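Local coordinates for protein acetyl xylan esterase (Metagenome, PDB 6XYC) that probably removes acetyl and feruloyl groups from xylan, as a bifunctional esterase of the alpha/beta hydrolase type from gut microbiota, at residues Ile29-Lys40 with Lys107-Ile115; Phe169-Cys180 with Asp230-Leu241. One frame throughout, in Å; residues are numbered along the deposited sequence.

In the fold
Both contacts belong to one alpha/beta hydrolase domain, but on opposite sides of the chain's centre. Their centres lie about 34 Å apart and their nearest atoms about 16 Å apart. Interaction 1 pairs strand 39-45 with the short strand 110-111, just before the chain enters strand 114-120. That strand leads to Ser-121, the probable nucleophile. Interaction 2 joins the loop after strand 164-168 to the loop after strand 222-227 and the first part of helix 236-248. It contains Asp-230, probably the acid of a Ser-121, His-262, Asp-230 triad. Interaction 1 is structural packing where strands 39-45 and 114-120 begin, away from the AES pocket; interaction 2 forms part of that pocket and of the probable active site.

Interaction 1 of 2, residues Ile29-Lys40 with Lys107-Ile115; sequences IYLPKEQKTAYK and KYNIDPSFI
The carbonyl O of Tyr-39 takes the backbone N-H of Asp-111, O to N 2.7 Å. It also receives a CA-H contact from Ile-110. One step back, Tyr-39 N donates to Asn-109 O at 2.9 Å. These bonds set Tyr-39 beside Ile-110 in parallel register. The Asp-111 side chain lies alongside Lys-40, pointing the same way. Its OD1 is 3.4 Å from Lys-40 CE, while Lys-40 NZ stays beyond salt-bridge range and bonds weakly to Ser-283 O. Asp-111 OD2 accepts from Ser-113 N (3.0 Å) and Ser-113 OG, both from the same face of the carboxylate, in an Asx turn. An alanine at this position is likely to leave Ser-113 N and OG without their acceptor and the turn less firmly held. Lys-40 then bends so that its CD rests on Phe-114 CB, 3.5 Å away. Toward the other end of the contact, Ile-29 CD1 sits over the centre of the Tyr-108 ring, 3.5 Å from its centroid. That CH-pi contact follows from CG1 standing beside the backbone N (chi1 -59°). Tyr-108 OH bonds to Tyr-100. The pairing and the type I beta turn from Asp-111 to Phe-114 carry the chain into strand 114-120 of the central alpha/beta hydrolase sheet.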
# COMPACT_ATOMS: atom_id res chain seq x y z
N ILE A 29 1.19 12.57 9.75
CA ILE A 29 -0.09 12.19 10.35
C ILE A 29 -1.02 13.40 10.33
O ILE A 29 -0.64 14.48 10.78
CB ILE A 29 0.10 11.67 11.79
CG1 ILE A 29 1.02 10.46 11.81
CG2 ILE A 29 -1.25 11.33 12.39
CD1 ILE A 29 1.40 10.01 13.21
N TYR A 30 -2.23 13.21 9.83
CA TYR A 30 -3.26 14.25 9.78
C TYR A 30 -4.53 13.73 10.43
O TYR A 30 -4.95 12.60 10.16
CB TYR A 30 -3.56 14.68 8.34
CG TYR A 30 -2.37 15.17 7.56
CD1 TYR A 30 -2.01 16.51 7.57
CD2 TYR A 30 -1.61 14.30 6.79
CE1 TYR A 30 -0.93 16.96 6.85
CE2 TYR A 30 -0.52 14.74 6.07
CZ TYR A 30 -0.18 16.08 6.10
OH TYR A 30 0.90 16.54 5.39
N LEU A 31 -5.16 14.56 11.29
CA LEU A 31 -6.45 14.22 11.88
C LEU A 31 -7.55 15.10 11.27
O LEU A 31 -7.30 16.27 10.97
CB LEU A 31 -6.44 14.41 13.40
CG LEU A 31 -5.28 13.76 14.15
CD1 LEU A 31 -5.37 14.08 15.64
CD2 LEU A 31 -5.23 12.26 13.91
N PRO A 32 -8.76 14.57 11.09
CA PRO A 32 -9.79 15.33 10.36
C PRO A 32 -10.13 16.66 11.03
O PRO A 32 -10.00 16.83 12.25
CB PRO A 32 -11.00 14.39 10.35
CG PRO A 32 -10.42 13.01 10.55
CD PRO A 32 -9.20 13.20 11.42
N LYS A 33 -10.58 17.60 10.21
CA LYS A 33 -11.05 18.88 10.73
C LYS A 33 -12.17 18.68 11.74
O LYS A 33 -12.15 19.25 12.84
CB LYS A 33 -11.53 19.76 9.57
CG LYS A 33 -12.13 21.10 10.00
CD LYS A 33 -11.06 22.17 10.30
CE LYS A 33 -9.92 22.20 9.29
NZ LYS A 33 -8.66 22.75 9.85
N GLU A 34 -13.19 17.92 11.35
CA GLU A 34 -14.26 17.51 12.25
C GLU A 34 -13.66 16.82 13.47
O GLU A 34 -13.30 15.64 13.40
CB GLU A 34 -15.22 16.57 11.52
CG GLU A 34 -14.53 15.54 10.61
CD GLU A 34 -15.33 15.23 9.35
OE1 GLU A 34 -15.37 14.05 8.94
OE2 GLU A 34 -15.91 16.15 8.75
N GLN A 35 -13.55 17.54 14.58
CA GLN A 35 -12.85 17.02 15.75
C GLN A 35 -13.69 15.94 16.44
O GLN A 35 -14.92 16.02 16.49
CB GLN A 35 -12.53 18.15 16.72
CG GLN A 35 -11.79 19.32 16.07
CD GLN A 35 -10.68 19.89 16.93
OE1 GLN A 35 -10.20 19.24 17.86
NE2 GLN A 35 -10.26 21.11 16.62
N LYS A 36 -13.01 14.92 16.96
CA LYS A 36 -13.64 13.84 17.69
C LYS A 36 -12.63 13.29 18.69
O LYS A 36 -11.45 13.66 18.68
CB LYS A 36 -14.14 12.74 16.75
CG LYS A 36 -15.64 12.78 16.48
CD LYS A 36 -16.44 12.27 17.67
CE LYS A 36 -16.37 10.75 17.78
NZ LYS A 36 -16.79 10.26 19.13
N THR A 37 -13.11 12.40 19.56
CA THR A 37 -12.26 11.87 20.62
C THR A 37 -11.08 11.09 20.05
O THR A 37 -9.92 11.34 20.41
CB THR A 37 -13.09 10.99 21.56
OG1 THR A 37 -13.89 10.09 20.78
CG2 THR A 37 -13.99 11.84 22.43
N ALA A 38 -11.36 10.14 19.17
CA ALA A 38 -10.31 9.37 18.50
C ALA A 38 -10.73 9.16 17.05
O ALA A 38 -11.88 9.40 16.67
CB ALA A 38 -10.06 8.03 19.18
N TYR A 39 -9.78 8.71 16.23
CA TYR A 39 -10.02 8.54 14.80
C TYR A 39 -9.47 7.21 14.33
O TYR A 39 -8.30 6.88 14.58
CB TYR A 39 -9.36 9.66 13.99
CG TYR A 39 -9.71 11.06 14.44
CD1 TYR A 39 -10.83 11.70 13.94
CD2 TYR A 39 -8.91 11.73 15.36
CE1 TYR A 39 -11.16 12.98 14.34
CE2 TYR A 39 -9.23 13.01 15.76
CZ TYR A 39 -10.35 13.62 15.25
OH TYR A 39 -10.65 14.89 15.66
N LYS A 40 -10.30 6.44 13.63
CA LYS A 40 -9.82 5.30 12.87
C LYS A 40 -8.83 5.78 11.81
O LYS A 40 -8.91 6.92 11.33
CB LYS A 40 -10.99 4.55 12.23
CG LYS A 40 -12.20 4.41 13.15
CD LYS A 40 -12.52 2.94 13.46
CE LYS A 40 -13.52 2.83 14.61
NZ LYS A 40 -14.81 2.20 14.20
N LYS A 107 -1.18 8.41 21.49
CA LYS A 107 -0.49 9.69 21.45
C LYS A 107 -1.01 10.58 20.33
O LYS A 107 -0.96 11.81 20.44
CB LYS A 107 1.02 9.46 21.29
CG LYS A 107 1.79 10.56 20.57
CD LYS A 107 1.79 11.87 21.33
CE LYS A 107 1.84 13.05 20.38
NZ LYS A 107 1.60 14.36 21.05
N TYR A 108 -1.52 9.99 19.25
CA TYR A 108 -1.98 10.76 18.09
C TYR A 108 -3.51 10.80 18.00
O TYR A 108 -4.04 11.22 16.96
CB TYR A 108 -1.38 10.17 16.81
CG TYR A 108 0.14 10.26 16.76
CD1 TYR A 108 0.76 11.49 16.59
CD2 TYR A 108 0.94 9.14 16.88
CE1 TYR A 108 2.14 11.59 16.54
CE2 TYR A 108 2.33 9.23 16.83
CZ TYR A 108 2.91 10.47 16.66
OH TYR A 108 4.29 10.57 16.61
N ASN A 109 -4.21 10.41 19.06
CA ASN A 109 -5.68 10.38 19.07
C ASN A 109 -6.22 9.43 18.01
O ASN A 109 -7.28 9.68 17.42
CB ASN A 109 -6.27 11.78 18.87
CG ASN A 109 -5.85 12.74 19.95
OD1 ASN A 109 -5.37 12.34 21.01
ND2 ASN A 109 -6.04 14.03 19.70
N ILE A 110 -5.50 8.35 17.75
CA ILE A 110 -5.89 7.36 16.75
C ILE A 110 -6.54 6.18 17.45
O ILE A 110 -6.05 5.71 18.49
CB ILE A 110 -4.69 6.92 15.90
CG1 ILE A 110 -4.28 8.05 14.95
CG2 ILE A 110 -5.04 5.67 15.12
CD1 ILE A 110 -2.91 7.89 14.35
N ASP A 111 -7.66 5.71 16.90
CA ASP A 111 -8.36 4.52 17.35
C ASP A 111 -7.76 3.31 16.65
O ASP A 111 -8.06 3.07 15.47
CB ASP A 111 -9.86 4.64 17.06
CG ASP A 111 -10.65 3.43 17.51
OD1 ASP A 111 -11.89 3.50 17.47
OD2 ASP A 111 -10.04 2.42 17.89
N PRO A 112 -6.92 2.52 17.31
CA PRO A 112 -6.23 1.41 16.64
C PRO A 112 -7.11 0.20 16.36
O PRO A 112 -6.58 -0.83 15.92
CB PRO A 112 -5.11 1.05 17.63
CG PRO A 112 -5.71 1.35 18.97
CD PRO A 112 -6.61 2.56 18.76
N SER A 113 -8.42 0.27 16.60
CA SER A 113 -9.30 -0.86 16.28
C SER A 113 -9.53 -1.01 14.78
O SER A 113 -10.02 -2.05 14.35
CB SER A 113 -10.64 -0.69 16.99
OG SER A 113 -11.36 0.43 16.51
N PHE A 114 -9.19 0.01 13.99
CA PHE A 114 -9.24 -0.09 12.54
C PHE A 114 -8.06 0.67 11.95
O PHE A 114 -7.93 1.88 12.15
CB PHE A 114 -10.55 0.46 11.98
CG PHE A 114 -10.69 0.27 10.50
CD1 PHE A 114 -11.12 -0.94 9.98
CD2 PHE A 114 -10.37 1.29 9.61
CE1 PHE A 114 -11.24 -1.13 8.62
CE2 PHE A 114 -10.49 1.11 8.25
CZ PHE A 114 -10.93 -0.10 7.75
N ILE A 115 -7.21 -0.05 11.22
CA ILE A 115 -6.12 0.55 10.45
C ILE A 115 -6.23 -0.01 9.05
O ILE A 115 -5.84 -1.16 8.80
CB ILE A 115 -4.74 0.27 11.05
CG1 ILE A 115 -4.68 0.77 12.49
CG2 ILE A 115 -3.65 0.93 10.22
CD1 ILE A 115 -3.33 0.53 13.18

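Interaction 2 of 2, residues Phe169-Cys180 with Asp230-Leu241; sequences FGPVDMAHMSNC and DNVVPHCQSVNL. With AES (4-(2-aminoethyl)benzenesulfonyl fluoride), chain B.
The Gln-237 side chain leaves helix 236-248 with CG beside the backbone N (chi1 -71°) and bends at chi2 (-79°), which carries its amide across to the backbone of residues 172-176. There OE1 accepts two N-H groups, from Val-172 N at 2.8 Å and from Asp-173 N at 2.7 Å. The Val-172 donor lies in the carbonyl plane; that of Asp-173 is slightly tilted from it. On the other branch, Gln-237 NE2 gives a nearly straight bond to Asp-173 O (2.8 Å) and a weak one to His-176 O. The amide's rotation is thereby fixed. Asp-173 O also accepts His-176 N, from the opposite face of its plane. Asp-173 OD2 takes His-176 ND1 on the syn side at 2.7 Å, tilted out of the carboxylate plane, and Asn-240 ND2 nearly along the C-O axis at 3.2 Å. Close by, the disulfide between Cys-180 and Cys-236 ties the loop covalently to helix 236-248. Two waters add bridges, one from Gly-170 O to Ser-238 OG, the other from Cys-180 O to Asn-240 ND2. Ser-238 OG also bonds to His-226 ND1. Toward the ligand, Val-233 CG1 packs on Pro-171, while its CG2 touches the AES ring. Pro-171 CG reaches AES C6 at 3.6 Å, and Val-232 CG1 reaches AES C2 at 3.4 Å. Asp-230 OD1 accepts Val-232 N, an Asx turn, and Val-233 N as well, which makes an Asx motif; its OD2 bonds to His-262. This is consistent with the acid loop of an alpha/beta hydrolase Ser-His-Asp triad, set at the wall of the inhibitor pocket.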
# COMPACT_ATOMS: atom_id res chain seq x y z
N PHE A 169 -4.68 0.61 -8.96
CA PHE A 169 -3.87 0.19 -10.11
C PHE A 169 -2.44 -0.22 -9.74
O PHE A 169 -1.46 0.26 -10.32
CB PHE A 169 -3.86 1.27 -11.23
CG PHE A 169 -3.66 2.71 -10.75
CD1 PHE A 169 -4.74 3.55 -10.54
CD2 PHE A 169 -2.38 3.23 -10.56
CE1 PHE A 169 -4.57 4.86 -10.12
CE2 PHE A 169 -2.20 4.54 -10.13
CZ PHE A 169 -3.30 5.36 -9.91
N GLY A 170 -2.32 -1.17 -8.81
CA GLY A 170 -1.02 -1.66 -8.38
C GLY A 170 -0.52 -2.80 -9.24
O GLY A 170 -1.28 -3.66 -9.69
N PRO A 171 0.80 -2.82 -9.50
CA PRO A 171 1.43 -3.98 -10.13
C PRO A 171 1.59 -5.10 -9.10
O PRO A 171 2.37 -4.98 -8.15
CB PRO A 171 2.78 -3.44 -10.60
CG PRO A 171 3.12 -2.39 -9.60
CD PRO A 171 1.79 -1.77 -9.17
N VAL A 172 0.86 -6.20 -9.30
CA VAL A 172 0.75 -7.20 -8.25
C VAL A 172 1.08 -8.61 -8.75
O VAL A 172 1.10 -9.56 -7.97
CB VAL A 172 -0.67 -7.19 -7.65
CG1 VAL A 172 -0.98 -5.86 -6.98
CG2 VAL A 172 -1.72 -7.50 -8.74
N ASP A 173 1.33 -8.74 -10.06
CA ASP A 173 1.49 -10.03 -10.71
C ASP A 173 2.63 -9.87 -11.73
O ASP A 173 2.43 -9.81 -12.94
CB ASP A 173 0.18 -10.47 -11.37
CG ASP A 173 0.26 -11.84 -12.02
OD1 ASP A 173 1.16 -12.63 -11.67
OD2 ASP A 173 -0.59 -12.14 -12.88
N MET A 174 3.86 -9.80 -11.23
CA MET A 174 4.99 -9.47 -12.09
C MET A 174 5.38 -10.61 -13.01
O MET A 174 6.16 -10.39 -13.95
CB MET A 174 6.18 -9.03 -11.24
CG MET A 174 6.32 -7.52 -11.13
SD MET A 174 4.86 -6.69 -10.45
CE MET A 174 5.02 -7.10 -8.71
N ALA A 175 4.86 -11.82 -12.79
CA ALA A 175 5.03 -12.90 -13.76
C ALA A 175 4.32 -12.59 -15.07
O ALA A 175 4.65 -13.17 -16.10
CB ALA A 175 4.52 -14.22 -13.19
N HIS A 176 3.36 -11.66 -15.05
CA HIS A 176 2.51 -11.40 -16.21
C HIS A 176 2.41 -9.91 -16.48
O HIS A 176 1.32 -9.38 -16.73
CB HIS A 176 1.11 -11.99 -16.00
CG HIS A 176 1.12 -13.44 -15.64
ND1 HIS A 176 0.48 -13.93 -14.52
CD2 HIS A 176 1.69 -14.51 -16.25
CE1 HIS A 176 0.66 -15.24 -14.46
NE2 HIS A 176 1.39 -15.61 -15.49
N MET A 177 3.54 -9.21 -16.44
CA MET A 177 3.57 -7.77 -16.65
C MET A 177 3.78 -7.40 -18.11
O MET A 177 3.12 -6.48 -18.62
CB MET A 177 4.67 -7.14 -15.80
CG MET A 177 4.61 -5.62 -15.75
SD MET A 177 3.05 -5.02 -15.07
CE MET A 177 3.31 -5.34 -13.32
N SER A 178 4.68 -8.10 -18.80
CA SER A 178 5.00 -7.79 -20.19
C SER A 178 3.95 -8.41 -21.10
O SER A 178 3.74 -9.63 -21.07
CB SER A 178 6.40 -8.30 -20.53
OG SER A 178 6.66 -8.20 -21.92
N ASN A 179 3.27 -7.57 -21.88
CA ASN A 179 2.14 -7.98 -22.71
C ASN A 179 1.11 -8.76 -21.91
O ASN A 179 0.34 -9.56 -22.45
CB ASN A 179 2.61 -8.80 -23.91
CG ASN A 179 3.46 -8.01 -24.88
OD1 ASN A 179 3.02 -7.00 -25.43
ND2 ASN A 179 4.68 -8.48 -25.11
N CYS A 180 1.10 -8.54 -20.60
CA CYS A 180 0.20 -9.21 -19.66
C CYS A 180 0.44 -10.71 -19.61
O CYS A 180 -0.42 -11.45 -19.11
CB CYS A 180 -1.27 -8.94 -20.00
SG CYS A 180 -1.84 -7.29 -19.58
N ASP A 230 -5.15 2.29 -18.59
CA ASP A 230 -3.88 2.51 -17.90
C ASP A 230 -2.72 2.06 -18.79
O ASP A 230 -2.59 0.86 -19.08
CB ASP A 230 -3.85 1.77 -16.56
CG ASP A 230 -2.66 2.15 -15.71
OD1 ASP A 230 -1.56 2.39 -16.26
OD2 ASP A 230 -2.79 2.21 -14.46
N ASN A 231 -1.88 3.00 -19.19
CA ASN A 231 -0.77 2.74 -20.09
C ASN A 231 0.54 2.53 -19.35
O ASN A 231 1.60 2.54 -19.98
CB ASN A 231 -0.62 3.90 -21.08
CG ASN A 231 -0.10 3.46 -22.44
OD1 ASN A 231 -0.34 2.34 -22.88
ND2 ASN A 231 0.62 4.35 -23.11
N VAL A 232 0.50 2.35 -18.03
CA VAL A 232 1.72 2.20 -17.23
C VAL A 232 1.71 0.86 -16.52
O VAL A 232 2.66 0.07 -16.66
CB VAL A 232 1.86 3.36 -16.23
CG1 VAL A 232 3.10 3.17 -15.37
CG2 VAL A 232 1.92 4.69 -16.96
N VAL A 233 0.67 0.59 -15.74
CA VAL A 233 0.42 -0.73 -15.17
C VAL A 233 -0.84 -1.28 -15.82
O VAL A 233 -1.91 -0.67 -15.68
CB VAL A 233 0.27 -0.67 -13.64
CG1 VAL A 233 -0.05 -2.05 -13.10
CG2 VAL A 233 1.52 -0.10 -13.00
N PRO A 234 -0.78 -2.40 -16.54
CA PRO A 234 -1.96 -2.83 -17.30
C PRO A 234 -3.11 -3.31 -16.42
O PRO A 234 -2.91 -3.94 -15.37
CB PRO A 234 -1.42 -3.96 -18.19
CG PRO A 234 -0.18 -4.45 -17.49
CD PRO A 234 0.40 -3.25 -16.80
N HIS A 235 -4.32 -2.97 -16.88
CA HIS A 235 -5.58 -3.41 -16.28
C HIS A 235 -5.59 -4.90 -15.96
O HIS A 235 -6.20 -5.32 -14.96
CB HIS A 235 -6.68 -3.03 -17.29
CG HIS A 235 -8.08 -3.19 -16.81
ND1 HIS A 235 -8.84 -4.30 -17.11
CD2 HIS A 235 -8.90 -2.35 -16.13
CE1 HIS A 235 -10.05 -4.15 -16.59
NE2 HIS A 235 -10.11 -2.98 -15.99
N CYS A 236 -4.94 -5.71 -16.79
CA CYS A 236 -4.95 -7.15 -16.55
C CYS A 236 -4.45 -7.50 -15.16
O CYS A 236 -4.87 -8.52 -14.58
CB CYS A 236 -4.09 -7.85 -17.61
SG CYS A 236 -2.32 -7.38 -17.60
N GLN A 237 -3.57 -6.67 -14.59
CA GLN A 237 -3.05 -6.95 -13.25
C GLN A 237 -4.16 -7.01 -12.22
O GLN A 237 -4.19 -7.92 -11.37
CB GLN A 237 -2.01 -5.88 -12.88
CG GLN A 237 -0.72 -5.99 -13.66
CD GLN A 237 0.19 -7.07 -13.13
OE1 GLN A 237 0.56 -7.06 -11.96
NE2 GLN A 237 0.57 -8.01 -13.99
N SER A 238 -5.10 -6.06 -12.27
CA SER A 238 -6.20 -6.05 -11.31
C SER A 238 -7.27 -7.09 -11.64
O SER A 238 -7.88 -7.65 -10.73
CB SER A 238 -6.81 -4.66 -11.24
OG SER A 238 -5.90 -3.74 -10.64
N VAL A 239 -7.52 -7.34 -12.93
CA VAL A 239 -8.38 -8.46 -13.31
C VAL A 239 -7.85 -9.74 -12.68
O VAL A 239 -8.60 -10.51 -12.06
CB VAL A 239 -8.46 -8.58 -14.84
CG1 VAL A 239 -9.15 -9.86 -15.23
CG2 VAL A 239 -9.17 -7.37 -15.44
N ASN A 240 -6.54 -9.97 -12.81
CA ASN A 240 -5.94 -11.19 -12.28
C ASN A 240 -6.06 -11.24 -10.76
O ASN A 240 -6.36 -12.30 -10.19
CB ASN A 240 -4.48 -11.27 -12.71
CG ASN A 240 -4.32 -11.48 -14.20
OD1 ASN A 240 -5.29 -11.75 -14.91
ND2 ASN A 240 -3.09 -11.34 -14.69
N LEU A 241 -5.83 -10.12 -10.08
CA LEU A 241 -5.93 -10.12 -8.62
C LEU A 241 -7.34 -10.46 -8.17
O LEU A 241 -7.53 -11.24 -7.23
CB LEU A 241 -5.50 -8.76 -8.06
CG LEU A 241 -5.34 -8.68 -6.54
CD1 LEU A 241 -4.33 -9.72 -6.04
CD2 LEU A 241 -4.90 -7.28 -6.12
C3 AES B . 5.67 1.26 -13.45
C2 AES B . 4.88 2.04 -12.67
C1 AES B . 4.55 1.61 -11.42
S AES B . 3.58 2.68 -10.46
O1S AES B . 4.30 3.05 -9.21
O2S AES B . 3.52 3.99 -11.12
C6 AES B . 4.97 0.42 -10.93
C5 AES B . 5.77 -0.37 -11.72
C4 AES B . 6.12 0.05 -12.98
C7 AES B . 7.02 -0.85 -13.90
C8 AES B . 6.37 -2.25 -14.08
N8 AES B . 7.02 -2.87 -15.18
O HOH W 1 -3.84 -4.29 -8.74
O HOH W 2 -2.75 -11.34 -17.52